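Local coordinates for protein LURP-one-related 15 (Arabidopsis thaliana, PDB 1ZXU), which is of unknown function but might be related to the phospholipid scramblase and tubby-like superfamily of membrane-tethered transcription factors, at residues A[87-92]-A[102-107]. Sequence-based numbering, arbitrary orientation.
Sequences PVVTLR and WQVFRG
Thr90 pairs with Phe105 and Arg92 with Gln103 through reciprocal backbone hydrogen bonds, which identify 87-92 and 102-106 as adjacent antiparallel strands of a beta hairpin. Phe105 N lies 2.8 Å from Thr90 O with an angle of 164° at the hydrogen, and Arg92 N reaches Gln103 O equally closely. The ladder ends less regularly: Gly107 N bonds Val88 O from well above the carbonyl plane, where Val88 and Val89 form a classic beta bulge opposite Leu80 of strand 77-81.

One side-chain bond supplements the ladder. With its hydroxyl beside the backbone N (chi1 -65°), Thr90 donates from OG1 to Gly107 O at 2.8 Å, in the carbonyl plane and on a lone pair. A valine here would probably leave the Gly107 carbonyl without this hydroxyl donor and the turn after the strand less firmly held.

Apolar contacts lie on the face of Leu91 and Val104, whose side chains run alongside each other; Leu91 CG meets Val104 CG2 at 3.9 Å. The other branch, Val104 CG1, reaches Val89 CB at 3.7 Å. Helix 197-211 covers this side, with Ile206 against both Leu91 and Trp102, as expected for the central helix of a tubby-like barrel.

On the opposite face, the Arg92 chain bends at chi3, bringing NH2 to 3.9 Å from Phe105 CZ. Phe105 lies over one guanidinium face, offset toward the rim of that group, with the planes 73° apart, so this is no flat stack. Gln103 runs beside Arg92, but its amide is hydrogen-bonded elsewhere, OE1 to Gln112 and NE2 to Thr118.

The chemistry thus implies a hairpin held in register mainly by backbone bonds, with an apolar face turned to the helix and a more polar one away from it.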
loop_
_atom_site.group_PDB
_atom_site.type_symbol
_atom_site.label_atom_id
_atom_site.label_comp_id
_atom_site.label_asym_id
_atom_site.label_seq_id
_atom_site.Cartn_x
_atom_site.Cartn_y
_atom_site.Cartn_z
ATOM N N PRO A 87 2.272 -10.753 10.148
ATOM C CA PRO A 87 2.713 -10.023 8.942
ATOM C C PRO A 87 1.852 -10.310 7.749
ATOM O O PRO A 87 1.583 -11.488 7.439
ATOM C CB PRO A 87 4.129 -10.550 8.697
ATOM C CG PRO A 87 4.612 -10.956 10.140
ATOM C CD PRO A 87 3.372 -11.568 10.726
ATOM N N VAL A 88 1.453 -9.243 7.032
ATOM C CA VAL A 88 0.656 -9.391 5.851
ATOM C C VAL A 88 1.578 -9.272 4.609
ATOM O O VAL A 88 1.530 -10.108 3.680
ATOM C CB VAL A 88 -0.420 -8.294 5.814
ATOM C CG1 VAL A 88 -1.200 -8.303 4.471
ATOM C CG2 VAL A 88 -1.356 -8.460 7.091
ATOM N N VAL A 89 2.313 -8.155 4.586
ATOM C CA VAL A 89 3.382 -8.011 3.580
ATOM C C VAL A 89 4.620 -7.356 4.204
ATOM O O VAL A 89 4.535 -6.671 5.232
ATOM C CB VAL A 89 2.988 -7.163 2.326
ATOM C CG1 VAL A 89 1.853 -7.876 1.496
ATOM C CG2 VAL A 89 2.590 -5.760 2.726
ATOM N N THR A 90 5.752 -7.575 3.538
ATOM C CA THR A 90 7.036 -6.890 3.895
ATOM C C THR A 90 7.464 -6.067 2.687
ATOM O O THR A 90 7.416 -6.573 1.568
ATOM C CB THR A 90 8.123 -7.938 4.239
ATOM O OG1 THR A 90 7.705 -8.633 5.428
ATOM C CG2 THR A 90 9.430 -7.214 4.561
ATOM N N LEU A 91 7.787 -4.804 2.934
ATOM C CA LEU A 91 8.314 -3.912 1.833
ATOM C C LEU A 91 9.803 -3.766 2.071
ATOM O O LEU A 91 10.226 -3.509 3.224
ATOM C CB LEU A 91 7.678 -2.538 2.010
ATOM C CG LEU A 91 6.211 -2.493 1.654
ATOM C CD1 LEU A 91 5.324 -2.994 2.758
ATOM C CD2 LEU A 91 5.866 -1.037 1.390
ATOM N N ARG A 92 10.587 -3.893 1.012
ATOM C CA ARG A 92 12.042 -3.714 1.137
ATOM C C ARG A 92 12.469 -2.714 0.087
ATOM O O ARG A 92 12.115 -2.838 -1.079
ATOM C CB ARG A 92 12.807 -5.039 0.972
ATOM C CG ARG A 92 14.274 -4.937 1.393
ATOM C CD ARG A 92 15.022 -6.267 1.207
ATOM N NE ARG A 92 15.006 -6.694 -0.195
ATOM C CZ ARG A 92 15.438 -7.878 -0.627
ATOM N NH1 ARG A 92 15.922 -8.774 0.229
ATOM N NH2 ARG A 92 15.381 -8.170 -1.920
ATOM N N TRP A 102 11.068 -0.431 -4.766
ATOM C CA TRP A 102 10.641 -1.241 -3.568
ATOM C C TRP A 102 10.189 -2.573 -4.076
ATOM O O TRP A 102 9.581 -2.654 -5.160
ATOM C CB TRP A 102 9.445 -0.601 -2.818
ATOM C CG TRP A 102 9.727 0.758 -2.225
ATOM C CD1 TRP A 102 10.036 1.032 -0.930
ATOM C CD2 TRP A 102 9.800 2.007 -2.942
ATOM N NE1 TRP A 102 10.255 2.392 -0.775
ATOM C CE2 TRP A 102 10.101 3.012 -1.989
ATOM C CE3 TRP A 102 9.543 2.374 -4.266
ATOM C CZ2 TRP A 102 10.202 4.369 -2.338
ATOM C CZ3 TRP A 102 9.646 3.735 -4.632
ATOM C CH2 TRP A 102 9.976 4.716 -3.655
ATOM N N GLN A 103 10.487 -3.642 -3.326
ATOM C CA GLN A 103 9.789 -4.912 -3.614
ATOM C C GLN A 103 8.924 -5.247 -2.410
ATOM O O GLN A 103 9.268 -4.906 -1.278
ATOM C CB GLN A 103 10.753 -6.053 -3.883
ATOM C CG GLN A 103 11.508 -5.799 -5.197
ATOM C CD GLN A 103 12.245 -6.981 -5.731
ATOM O OE1 GLN A 103 12.966 -7.668 -4.997
ATOM N NE2 GLN A 103 12.090 -7.221 -7.037
ATOM N N VAL A 104 7.822 -5.937 -2.675
ATOM C CA VAL A 104 6.854 -6.190 -1.622
ATOM C C VAL A 104 6.638 -7.694 -1.723
ATOM O O VAL A 104 6.364 -8.234 -2.822
ATOM C CB VAL A 104 5.525 -5.472 -1.907
ATOM C CG1 VAL A 104 4.526 -5.761 -0.781
ATOM C CG2 VAL A 104 5.707 -3.960 -1.924
ATOM N N PHE A 105 6.748 -8.319 -0.546
ATOM C CA PHE A 105 6.747 -9.791 -0.407
ATOM C C PHE A 105 5.592 -10.221 0.450
ATOM O O PHE A 105 5.149 -9.479 1.323
ATOM C CB PHE A 105 8.014 -10.223 0.335
ATOM C CG PHE A 105 9.280 -9.827 -0.398
ATOM C CD1 PHE A 105 9.817 -10.706 -1.329
ATOM C CD2 PHE A 105 9.857 -8.580 -0.215
ATOM C CE1 PHE A 105 10.951 -10.395 -2.082
ATOM C CE2 PHE A 105 11.037 -8.237 -0.988
ATOM C CZ PHE A 105 11.571 -9.178 -1.913
ATOM N N ARG A 106 5.126 -11.423 0.207
ATOM C CA ARG A 106 4.127 -12.074 1.088
ATOM C C ARG A 106 4.622 -12.238 2.514
ATOM O O ARG A 106 5.727 -12.726 2.750
ATOM C CB ARG A 106 3.877 -13.508 0.613
ATOM C CG ARG A 106 3.520 -13.673 -0.805
ATOM C CD ARG A 106 3.379 -15.211 -1.193
ATOM N NE ARG A 106 2.980 -15.282 -2.599
ATOM C CZ ARG A 106 1.718 -15.206 -3.021
ATOM N NH1 ARG A 106 0.734 -15.122 -2.123
ATOM N NH2 ARG A 106 1.448 -15.221 -4.341
ATOM N N GLY A 107 3.773 -11.859 3.466
ATOM C CA GLY A 107 4.024 -12.148 4.888
ATOM C C GLY A 107 5.266 -11.503 5.422
ATOM O O GLY A 107 5.528 -10.306 5.107
#